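Local coordinates for conjugal transfer protein (Escherichia coli, PDB 5I97) that probably serves as a VirB8-like inner-membrane component of the pKM101 type IV secretion system during conjugal DNA transfer, at residues 27-30 / 31-35; 80-83 / 84-88; 52-55 / 56-60; 36-39 / 40-44. All coordinates share one frame; numbering follows the deposited sequence.

Contact 1 of 4, residues 27-30 / 31-35; sequences DEID and KFWLT
The indole of Trp33 meets two neighbours within its own helix: Ile29, whose methyl comes beside the pyrrole atoms, and Phe32, which sits on one face. CD2 of Phe32 stands over the centre of the Trp33 ring, 3.6 Å above its plane, while Trp33 CE2 lies in the plane of the phenyl ring at its edge. Both residues belong to the opening turns of helix 27-42, the long helix that packs on the antiparallel sheet of this VirB8 domain, probably periplasmic, of the NTF2 clan. Ile29 and Trp33 point the same way, one turn apart, and Ile29 CG2 approaches Trp33 NE1 to 3.5 Å and Trp33 CD1 to 3.7 Å. With Trp33 CG beside the backbone N (chi1 -61°), the indole is laid back along the preceding turn, where Trp33 CD1 comes to 3.1 Å from Ile29 O. That carbonyl accepts the backbone bond from Trp33 N, at 3.2 Å. Beyond the helix the ring of Phe151 meets the indole with planes about 20° apart. Asp30 is buried, but its carboxylate has several partners: Tyr132, Tyr134, Ser24 and the backbone N of Tyr25. Asp27 forms a salt bridge with Lys99. Leu34, one turn on from Asp30, brings its CD1 to 3.3 Å from Asp30 O.

Contact 2 of 4, residues 80-83 / 84-88; sequences KVLG and DSETT
This is a local surface contact across a tight reversal, where Leu82 at the end of helix 78-82 meets Ser85, the last residue of the turn, and Glu86, the first of strand 86-98. One acceptor, Leu82 O, holds the reversal with two bonds. Ser85 N reaches Leu82 O at 2.9 Å (N-H...O 161°), from a position tilted out of the carbonyl plane. The hydroxyl, Ser85 OG, lies in that plane on a lone pair of Leu82 O at 2.7 Å; chi1 of 67°, which sets OG between the backbone N and carbonyl carbon, turns it back to the helix end. Farther out, the side chains of Leu82 and Glu86 cross at a slant: Leu82 CD2 is 3.6 Å from Glu86 CD, and Leu82 CD1 is 3.9 Å from Glu86 CG. The Glu86 carboxylate is engaged in a salt bridge with Arg112, and an alanine here would probably cost Arg112 this salt bridge and take away the chain that lies across the Leu82 methyls. Asp84, whose side chain leaves the turn, pairs with Arg115 and also bonds His101 of the second subunit. Gly83 has a positive phi of 55°, which favours glycine, in keeping with its place as second residue of a type II' beta turn, Leu82 to Ser85, joining helix to sheet.

Contact 3 of 4, residues 52-55 / 56-60; sequences DYTA and VGLMS
Met59 runs back over Ala55, and its atoms can be followed in turn. Met59 CB lies 3.4 Å from Ala55 O, and the next atom, Met59 CG, is at 3.3 Å from the same oxygen. Past CG the chain is extended (chi2 172°, chi3 -171°), carrying Met59 SD away to 3.7 Å from Ala55 O. The terminal methyl then passes alongside the alanine, with Met59 CE 4.4 Å from Ala55 CB, a loose apolar touch. The backbone bond between the two residues, Met59 N to Ala55 O, is weak, its N-H...O angle only 131°. A bent, weak last bond fits the end of helix 49-58, since Met59 is the first residue to leave helical torsions. This helix follows helix 27-42 in the chain and packs against it in the NTF2-like domain of VirB8: Ala55 touches His40, and Val56 touches Tyr37 and Arg41, while Tyr68 of helix 62-69 also meets Val56. At the outer side of the helix Thr54 and Leu58 lie side by side. Leu58 CG sits 3.4 Å from Thr54 O, and Leu58 CD1 meets the methyl Thr54 CG2 at 4.1 Å. The other branch of the threonine, OG1, bonds Gln50 O one turn earlier. Val56 turns CG2 beside its backbone N, where this methyl rests 3.3 Å from Asp52 O.

Contact 4 of 4, residues 36-39 / 40-44; sequences QYVI and HRESY
The backbone is helical from Gln36 to Glu42, with Glu42 N on Val38 O at 2.8 Å, until Ser43 leaves helical torsions and closes on Ile39. It is the C-terminal end of helix 27-42, which lies between the sheet and helices 49-58 and 62-69 in the NTF2-like VirB8 fold. Tyr37 and Arg41 run side by side. Arg41 CG is anti to the backbone N (chi1 176°), and from there the nearly extended chain carries NH1 alongside the ring to 3.0 Å from Tyr37 OH, which lies in the guanidinium plane at its edge; the N-H...O angle of 141° shows a bent bond. The same phenol oxygen bonds Ser60 OG, so a phenylalanine in place of Tyr37 would probably cost both Arg41 NH1 and that serine a partner. Gln36 and His40 cross with amide and imidazole planes 85° apart. A water joins them, 2.8 Å from Gln36 NE2 and 3.0 Å from His40 NE2, in the plane of the imidazole, whose other nitrogen, ND1, bonds Asp52 OD1. Ile39 O takes two donors at the helix end: Ser43 N comes from above the carbonyl plane, whereas Ser43 OG sits in it, on a lone pair, 2.5 Å from Ile39 O.

How the contacts relate
Contacts 1 and 4 are consecutive parts of helix 27-42, centres 14 Å apart, and along the chain they precede contact 3 on helix 49-58 and then contact 2, where helix 78-82 gives way to strand 86-98. Contact 3 lies about 9 Å from contact 4 between centres, and it also reaches contact 1, where Met59 CE packs 4.1 Å from Trp33 CZ3. Contact 2 touches contact 4 through Tyr44, whose OH probably bonds Gly83 O at 2.6 Å. Contacts 1 and 2, 28 Å apart between centres, do not touch and lie on opposite sides of the chain centre. Helix 27-42 thus lies between helix 49-58 and the sheet, and the residues just after it, through Tyr44, meet the turn.

Contact 1 of 4, residues 27-30 / 31-35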
loop_
_atom_site.group_PDB
_atom_site.type_symbol
_atom_site.label_atom_id
_atom_site.label_comp_id
_atom_site.label_asym_id
_atom_site.label_seq_id
_atom_site.Cartn_x
_atom_site.Cartn_y
_atom_site.Cartn_z
ATOM N N ASP A 27 -6.573 28.721 2.498
ATOM C CA ASP A 27 -5.586 27.751 2.932
ATOM C C ASP A 27 -5.935 26.311 2.581
ATOM O O ASP A 27 -5.126 25.607 1.987
ATOM C CB ASP A 27 -5.389 27.839 4.442
ATOM C CG ASP A 27 -4.428 28.922 4.837
ATOM O OD1 ASP A 27 -3.961 29.655 3.946
ATOM O OD2 ASP A 27 -4.142 29.048 6.045
ATOM N N GLU A 28 -7.132 25.879 2.947
ATOM C CA GLU A 28 -7.468 24.472 2.862
ATOM C C GLU A 28 -7.598 23.970 1.435
ATOM O O GLU A 28 -7.151 22.860 1.116
ATOM C CB GLU A 28 -8.767 24.207 3.618
ATOM C CG GLU A 28 -8.712 24.581 5.092
ATOM C CD GLU A 28 -8.969 26.061 5.341
ATOM O OE1 GLU A 28 -9.544 26.742 4.462
ATOM O OE2 GLU A 28 -8.593 26.544 6.427
ATOM N N ILE A 29 -8.180 24.802 0.580
ATOM C CA ILE A 29 -8.363 24.464 -0.818
ATOM C C ILE A 29 -7.051 24.535 -1.590
ATOM O O ILE A 29 -6.755 23.643 -2.384
ATOM C CB ILE A 29 -9.400 25.379 -1.477
ATOM C CG1 ILE A 29 -10.745 25.253 -0.760
ATOM C CG2 ILE A 29 -9.530 25.047 -2.951
ATOM C CD1 ILE A 29 -11.824 26.178 -1.299
ATOM N N ASP A 30 -6.278 25.594 -1.363
ATOM C CA ASP A 30 -4.965 25.744 -1.981
ATOM C C ASP A 30 -4.087 24.537 -1.654
ATOM O O ASP A 30 -3.462 23.960 -2.532
ATOM C CB ASP A 30 -4.266 27.010 -1.504
ATOM C CG ASP A 30 -4.817 28.259 -2.134
ATOM O OD1 ASP A 30 -5.851 28.173 -2.818
ATOM O OD2 ASP A 30 -4.211 29.331 -1.937
ATOM N N LYS A 31 -4.056 24.174 -0.374
ATOM C CA LYS A 31 -3.243 23.069 0.087
ATOM C C LYS A 31 -3.682 21.773 -0.587
ATOM O O LYS A 31 -2.858 20.926 -0.903
ATOM C CB LYS A 31 -3.322 22.953 1.613
ATOM C CG LYS A 31 -2.595 21.753 2.192
ATOM C CD LYS A 31 -2.863 21.589 3.680
ATOM C CE LYS A 31 -2.222 20.313 4.217
ATOM N NZ LYS A 31 -2.513 20.118 5.667
ATOM N N PHE A 32 -4.975 21.634 -0.849
ATOM C CA PHE A 32 -5.463 20.429 -1.501
ATOM C C PHE A 32 -4.880 20.253 -2.898
ATOM O O PHE A 32 -4.325 19.205 -3.204
ATOM C CB PHE A 32 -6.984 20.423 -1.604
ATOM C CG PHE A 32 -7.511 19.317 -2.477
ATOM C CD1 PHE A 32 -7.449 17.996 -2.062
ATOM C CD2 PHE A 32 -8.016 19.592 -3.741
ATOM C CE1 PHE A 32 -7.914 16.979 -2.868
ATOM C CE2 PHE A 32 -8.475 18.577 -4.559
ATOM C CZ PHE A 32 -8.428 17.269 -4.123
ATOM N N TRP A 33 -5.022 21.269 -3.742
ATOM C CA TRP A 33 -4.543 21.185 -5.114
ATOM C C TRP A 33 -3.027 21.106 -5.168
ATOM O O TRP A 33 -2.478 20.372 -5.978
ATOM C CB TRP A 33 -5.032 22.380 -5.943
ATOM C CG TRP A 33 -6.514 22.445 -6.024
ATOM C CD1 TRP A 33 -7.323 23.349 -5.411
ATOM C CD2 TRP A 33 -7.378 21.562 -6.757
ATOM N NE1 TRP A 33 -8.633 23.084 -5.710
ATOM C CE2 TRP A 33 -8.694 21.992 -6.536
ATOM C CE3 TRP A 33 -7.162 20.452 -7.576
ATOM C CZ2 TRP A 33 -9.795 21.355 -7.110
ATOM C CZ3 TRP A 33 -8.252 19.820 -8.140
ATOM C CH2 TRP A 33 -9.550 20.273 -7.907
ATOM N N LEU A 34 -2.351 21.832 -4.289
ATOM C CA LEU A 34 -0.902 21.813 -4.312
ATOM C C LEU A 34 -0.355 20.437 -3.930
ATOM O O LEU A 34 0.576 19.948 -4.558
ATOM C CB LEU A 34 -0.338 22.878 -3.390
ATOM C CG LEU A 34 -0.478 24.297 -3.924
ATOM C CD1 LEU A 34 -0.481 25.288 -2.772
ATOM C CD2 LEU A 34 0.599 24.623 -4.933
ATOM N N THR A 35 -0.939 19.811 -2.912
ATOM C CA THR A 35 -0.486 18.498 -2.504
ATOM C C THR A 35 -0.872 17.456 -3.564
ATOM O O THR A 35 -0.122 16.520 -3.806
ATOM C CB THR A 35 -1.025 18.083 -1.101
ATOM O OG1 THR A 35 -2.443 18.217 -1.059
ATOM C CG2 THR A 35 -0.417 18.937 -0.009
#

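Contact 2 of 4, residues 80-83 / 84-88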
loop_
_atom_site.group_PDB
_atom_site.type_symbol
_atom_site.label_atom_id
_atom_site.label_comp_id
_atom_site.label_asym_id
_atom_site.label_seq_id
_atom_site.Cartn_x
_atom_site.Cartn_y
_atom_site.Cartn_z
ATOM N N LYS A 80 7.828 3.985 -20.701
ATOM C CA LYS A 80 8.234 2.964 -21.648
ATOM C C LYS A 80 9.446 2.215 -21.136
ATOM O O LYS A 80 9.621 1.050 -21.451
ATOM C CB LYS A 80 8.541 3.570 -23.024
ATOM C CG LYS A 80 7.381 4.312 -23.653
ATOM C CD LYS A 80 7.736 4.823 -25.043
ATOM C CE LYS A 80 6.597 5.633 -25.643
ATOM N NZ LYS A 80 6.379 6.930 -24.933
ATOM N N VAL A 81 10.242 2.861 -20.296
ATOM C CA VAL A 81 11.431 2.219 -19.771
ATOM C C VAL A 81 11.114 1.476 -18.477
ATOM O O VAL A 81 11.423 0.299 -18.353
ATOM C CB VAL A 81 12.551 3.240 -19.496
ATOM C CG1 VAL A 81 13.709 2.572 -18.771
ATOM C CG2 VAL A 81 13.026 3.877 -20.782
ATOM N N LEU A 82 10.456 2.153 -17.543
ATOM C CA LEU A 82 10.134 1.566 -16.247
ATOM C C LEU A 82 9.001 0.557 -16.319
ATOM O O LEU A 82 9.032 -0.460 -15.637
ATOM C CB LEU A 82 9.743 2.645 -15.237
ATOM C CG LEU A 82 10.709 3.747 -14.823
ATOM C CD1 LEU A 82 10.089 4.555 -13.653
ATOM C CD2 LEU A 82 12.055 3.184 -14.444
ATOM N N GLY A 83 7.974 0.872 -17.102
ATOM C CA GLY A 83 6.787 0.047 -17.130
ATOM C C GLY A 83 6.246 -0.108 -15.725
ATOM O O GLY A 83 6.068 0.858 -14.980
ATOM N N ASP A 84 6.043 -1.360 -15.346
ATOM C CA ASP A 84 5.547 -1.712 -14.034
ATOM C C ASP A 84 6.638 -2.360 -13.199
ATOM O O ASP A 84 6.351 -3.071 -12.249
ATOM C CB ASP A 84 4.355 -2.656 -14.180
ATOM C CG ASP A 84 3.655 -2.928 -12.870
ATOM O OD1 ASP A 84 3.803 -2.122 -11.925
ATOM O OD2 ASP A 84 2.976 -3.971 -12.771
ATOM N N SER A 85 7.897 -2.110 -13.548
ATOM C CA SER A 85 9.011 -2.722 -12.839
ATOM C C SER A 85 9.224 -2.145 -11.450
ATOM O O SER A 85 9.785 -2.807 -10.582
ATOM C CB SER A 85 10.308 -2.598 -13.627
ATOM O OG SER A 85 10.734 -1.260 -13.712
ATOM N N GLU A 86 8.850 -0.887 -11.257
ATOM C CA GLU A 86 9.127 -0.208 -9.997
ATOM C C GLU A 86 8.017 0.774 -9.711
ATOM O O GLU A 86 7.198 1.060 -10.576
ATOM C CB GLU A 86 10.475 0.522 -10.036
ATOM C CG GLU A 86 10.472 1.776 -10.891
ATOM C CD GLU A 86 11.796 2.490 -10.898
ATOM O OE1 GLU A 86 12.767 1.959 -11.463
ATOM O OE2 GLU A 86 11.884 3.588 -10.336
ATOM N N THR A 87 7.977 1.269 -8.482
ATOM C CA THR A 87 6.967 2.237 -8.094
ATOM C C THR A 87 7.516 3.248 -7.079
ATOM O O THR A 87 8.428 2.938 -6.315
ATOM C CB THR A 87 5.750 1.513 -7.533
ATOM O OG1 THR A 87 4.711 2.457 -7.275
ATOM C CG2 THR A 87 6.107 0.777 -6.245
ATOM N N THR A 88 6.965 4.458 -7.075
ATOM C CA THR A 88 7.352 5.470 -6.094
ATOM C C THR A 88 6.144 6.168 -5.483
ATOM O O THR A 88 5.327 6.730 -6.201
ATOM C CB THR A 88 8.283 6.529 -6.694
ATOM O OG1 THR A 88 9.562 5.941 -6.958
ATOM C CG2 THR A 88 8.489 7.660 -5.700
#

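Contact 3 of 4, residues 52-55 / 56-60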
loop_
_atom_site.group_PDB
_atom_site.type_symbol
_atom_site.label_atom_id
_atom_site.label_comp_id
_atom_site.label_asym_id
_atom_site.label_seq_id
_atom_site.Cartn_x
_atom_site.Cartn_y
_atom_site.Cartn_z
ATOM N N ASP A 52 -2.160 10.405 -13.834
ATOM C CA ASP A 52 -1.262 11.367 -13.211
ATOM C C ASP A 52 -0.689 12.334 -14.237
ATOM O O ASP A 52 -0.614 13.534 -13.990
ATOM C CB ASP A 52 -0.122 10.647 -12.480
ATOM C CG ASP A 52 -0.602 9.842 -11.292
ATOM O OD1 ASP A 52 -1.644 10.200 -10.702
ATOM O OD2 ASP A 52 0.045 8.830 -10.962
ATOM N N TYR A 53 -0.271 11.799 -15.383
ATOM C CA TYR A 53 0.287 12.588 -16.480
ATOM C C TYR A 53 -0.722 13.598 -17.020
ATOM O O TYR A 53 -0.384 14.736 -17.345
ATOM C CB TYR A 53 0.757 11.662 -17.600
ATOM C CG TYR A 53 1.320 12.368 -18.800
ATOM C CD1 TYR A 53 2.663 12.709 -18.858
ATOM C CD2 TYR A 53 0.507 12.712 -19.866
ATOM C CE1 TYR A 53 3.189 13.347 -19.955
ATOM C CE2 TYR A 53 1.020 13.359 -20.962
ATOM C CZ TYR A 53 2.363 13.671 -21.004
ATOM O OH TYR A 53 2.867 14.325 -22.102
ATOM N N THR A 54 -1.952 13.144 -17.182
ATOM C CA THR A 54 -3.021 14.013 -17.638
ATOM C C THR A 54 -3.275 15.112 -16.617
ATOM O O THR A 54 -3.392 16.276 -16.982
ATOM C CB THR A 54 -4.308 13.222 -17.899
ATOM O OG1 THR A 54 -4.074 12.311 -18.980
ATOM C CG2 THR A 54 -5.449 14.149 -18.278
ATOM N N ALA A 55 -3.316 14.742 -15.340
ATOM C CA ALA A 55 -3.578 15.700 -14.275
ATOM C C ALA A 55 -2.523 16.800 -14.193
ATOM O O ALA A 55 -2.866 17.984 -14.089
ATOM C CB ALA A 55 -3.687 14.982 -12.945
ATOM N N VAL A 56 -1.250 16.424 -14.232
ATOM C CA VAL A 56 -0.174 17.404 -14.170
ATOM C C VAL A 56 -0.245 18.373 -15.336
ATOM O O VAL A 56 -0.025 19.574 -15.164
ATOM C CB VAL A 56 1.201 16.727 -14.157
ATOM C CG1 VAL A 56 2.318 17.750 -14.286
ATOM C CG2 VAL A 56 1.356 15.896 -12.901
ATOM N N GLY A 57 -0.580 17.851 -16.513
ATOM C CA GLY A 57 -0.727 18.670 -17.702
ATOM C C GLY A 57 -1.821 19.715 -17.574
ATOM O O GLY A 57 -1.639 20.860 -17.970
ATOM N N LEU A 58 -2.964 19.320 -17.026
ATOM C CA LEU A 58 -4.084 20.240 -16.869
ATOM C C LEU A 58 -3.824 21.273 -15.779
ATOM O O LEU A 58 -4.399 22.346 -15.797
ATOM C CB LEU A 58 -5.372 19.481 -16.554
ATOM C CG LEU A 58 -5.872 18.509 -17.619
ATOM C CD1 LEU A 58 -7.086 17.757 -17.114
ATOM C CD2 LEU A 58 -6.204 19.264 -18.900
ATOM N N MET A 59 -2.941 20.944 -14.842
ATOM C CA MET A 59 -2.688 21.802 -13.702
ATOM C C MET A 59 -1.377 22.546 -13.830
ATOM O O MET A 59 -0.800 22.949 -12.830
ATOM C CB MET A 59 -2.693 20.991 -12.410
ATOM C CG MET A 59 -4.015 20.334 -12.102
ATOM S SD MET A 59 -3.861 19.227 -10.704
ATOM C CE MET A 59 -5.448 18.414 -10.767
ATOM N N SER A 60 -0.906 22.730 -15.057
ATOM C CA SER A 60 0.359 23.413 -15.264
ATOM C C SER A 60 0.203 24.460 -16.351
ATOM O O SER A 60 -0.600 24.293 -17.257
ATOM C CB SER A 60 1.469 22.427 -15.674
ATOM O OG SER A 60 1.553 21.290 -14.833
#

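Contact 4 of 4, residues 36-39 / 40-44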
loop_
_atom_site.group_PDB
_atom_site.type_symbol
_atom_site.label_atom_id
_atom_site.label_comp_id
_atom_site.label_asym_id
_atom_site.label_seq_id
_atom_site.Cartn_x
_atom_site.Cartn_y
_atom_site.Cartn_z
ATOM N N GLN A 36 -2.041 17.617 -4.180
ATOM C CA GLN A 36 -2.465 16.737 -5.271
ATOM C C GLN A 36 -1.497 16.793 -6.429
ATOM O O GLN A 36 -1.190 15.784 -7.045
ATOM C CB GLN A 36 -3.850 17.133 -5.788
ATOM C CG GLN A 36 -4.987 16.722 -4.907
ATOM C CD GLN A 36 -5.159 15.237 -4.894
ATOM O OE1 GLN A 36 -4.951 14.595 -3.875
ATOM N NE2 GLN A 36 -5.561 14.678 -6.029
ATOM N N TYR A 37 -1.014 17.988 -6.712
ATOM C CA TYR A 37 -0.107 18.188 -7.816
ATOM C C TYR A 37 1.197 17.454 -7.550
ATOM O O TYR A 37 1.689 16.739 -8.415
ATOM C CB TYR A 37 0.136 19.673 -8.049
ATOM C CG TYR A 37 0.979 19.988 -9.256
ATOM C CD1 TYR A 37 0.406 20.147 -10.510
ATOM C CD2 TYR A 37 2.358 20.121 -9.147
ATOM C CE1 TYR A 37 1.179 20.443 -11.622
ATOM C CE2 TYR A 37 3.137 20.421 -10.249
ATOM C CZ TYR A 37 2.546 20.579 -11.484
ATOM O OH TYR A 37 3.327 20.870 -12.573
ATOM N N VAL A 38 1.747 17.641 -6.356
ATOM C CA VAL A 38 2.984 16.986 -5.980
ATOM C C VAL A 38 2.818 15.475 -5.986
ATOM O O VAL A 38 3.680 14.749 -6.450
ATOM C CB VAL A 38 3.464 17.444 -4.598
ATOM C CG1 VAL A 38 4.623 16.565 -4.102
ATOM C CG2 VAL A 38 3.848 18.909 -4.632
ATOM N N ILE A 39 1.698 14.997 -5.474
ATOM C CA ILE A 39 1.453 13.571 -5.463
ATOM C C ILE A 39 1.356 13.006 -6.882
ATOM O O ILE A 39 1.929 11.958 -7.171
ATOM C CB ILE A 39 0.197 13.250 -4.657
ATOM C CG1 ILE A 39 0.476 13.462 -3.169
ATOM C CG2 ILE A 39 -0.221 11.815 -4.866
ATOM C CD1 ILE A 39 -0.757 13.428 -2.297
ATOM N N HIS A 40 0.651 13.708 -7.770
ATOM C CA HIS A 40 0.508 13.269 -9.149
ATOM C C HIS A 40 1.852 13.264 -9.868
ATOM O O HIS A 40 2.136 12.368 -10.656
ATOM C CB HIS A 40 -0.450 14.177 -9.922
ATOM C CG HIS A 40 -1.902 13.887 -9.708
ATOM N ND1 HIS A 40 -2.443 12.626 -9.846
ATOM C CD2 HIS A 40 -2.935 14.705 -9.392
ATOM C CE1 HIS A 40 -3.743 12.680 -9.616
ATOM N NE2 HIS A 40 -4.066 13.930 -9.340
ATOM N N ARG A 41 2.669 14.276 -9.594
ATOM C CA ARG A 41 3.892 14.490 -10.354
ATOM C C ARG A 41 5.087 13.689 -9.841
ATOM O O ARG A 41 5.892 13.209 -10.632
ATOM C CB ARG A 41 4.233 15.978 -10.372
ATOM C CG ARG A 41 5.530 16.301 -11.049
ATOM C CD ARG A 41 5.584 17.725 -11.527
ATOM N NE ARG A 41 6.867 18.012 -12.155
ATOM C CZ ARG A 41 7.122 19.074 -12.907
ATOM N NH1 ARG A 41 6.171 19.965 -13.159
ATOM N NH2 ARG A 41 8.328 19.239 -13.419
ATOM N N GLU A 42 5.186 13.522 -8.527
ATOM C CA GLU A 42 6.364 12.898 -7.940
ATOM C C GLU A 42 6.157 11.419 -7.673
ATOM O O GLU A 42 7.101 10.704 -7.365
ATOM C CB GLU A 42 6.755 13.611 -6.641
ATOM C CG GLU A 42 7.069 15.077 -6.835
ATOM C CD GLU A 42 8.214 15.297 -7.792
ATOM O OE1 GLU A 42 9.126 14.447 -7.831
ATOM O OE2 GLU A 42 8.187 16.306 -8.530
ATOM N N SER A 43 4.922 10.958 -7.795
ATOM C CA SER A 43 4.667 9.534 -7.691
ATOM C C SER A 43 4.962 8.858 -9.011
ATOM O O SER A 43 4.962 9.491 -10.066
ATOM C CB SER A 43 3.220 9.244 -7.308
ATOM O OG SER A 43 2.849 9.873 -6.105
ATOM N N TYR A 44 5.220 7.562 -8.944
ATOM C CA TYR A 44 5.219 6.740 -10.136
ATOM C C TYR A 44 4.489 5.435 -9.875
ATOM O O TYR A 44 4.901 4.616 -9.047
ATOM C CB TYR A 44 6.626 6.448 -10.644
ATOM C CG TYR A 44 6.561 5.643 -11.916
ATOM C CD1 TYR A 44 6.299 6.254 -13.133
ATOM C CD2 TYR A 44 6.700 4.260 -11.892
ATOM C CE1 TYR A 44 6.214 5.518 -14.284
ATOM C CE2 TYR A 44 6.617 3.523 -13.039
ATOM C CZ TYR A 44 6.371 4.149 -14.235
ATOM O OH TYR A 44 6.292 3.401 -15.393
HETATM O O HOH W 1 -6.301 15.688 -8.487
#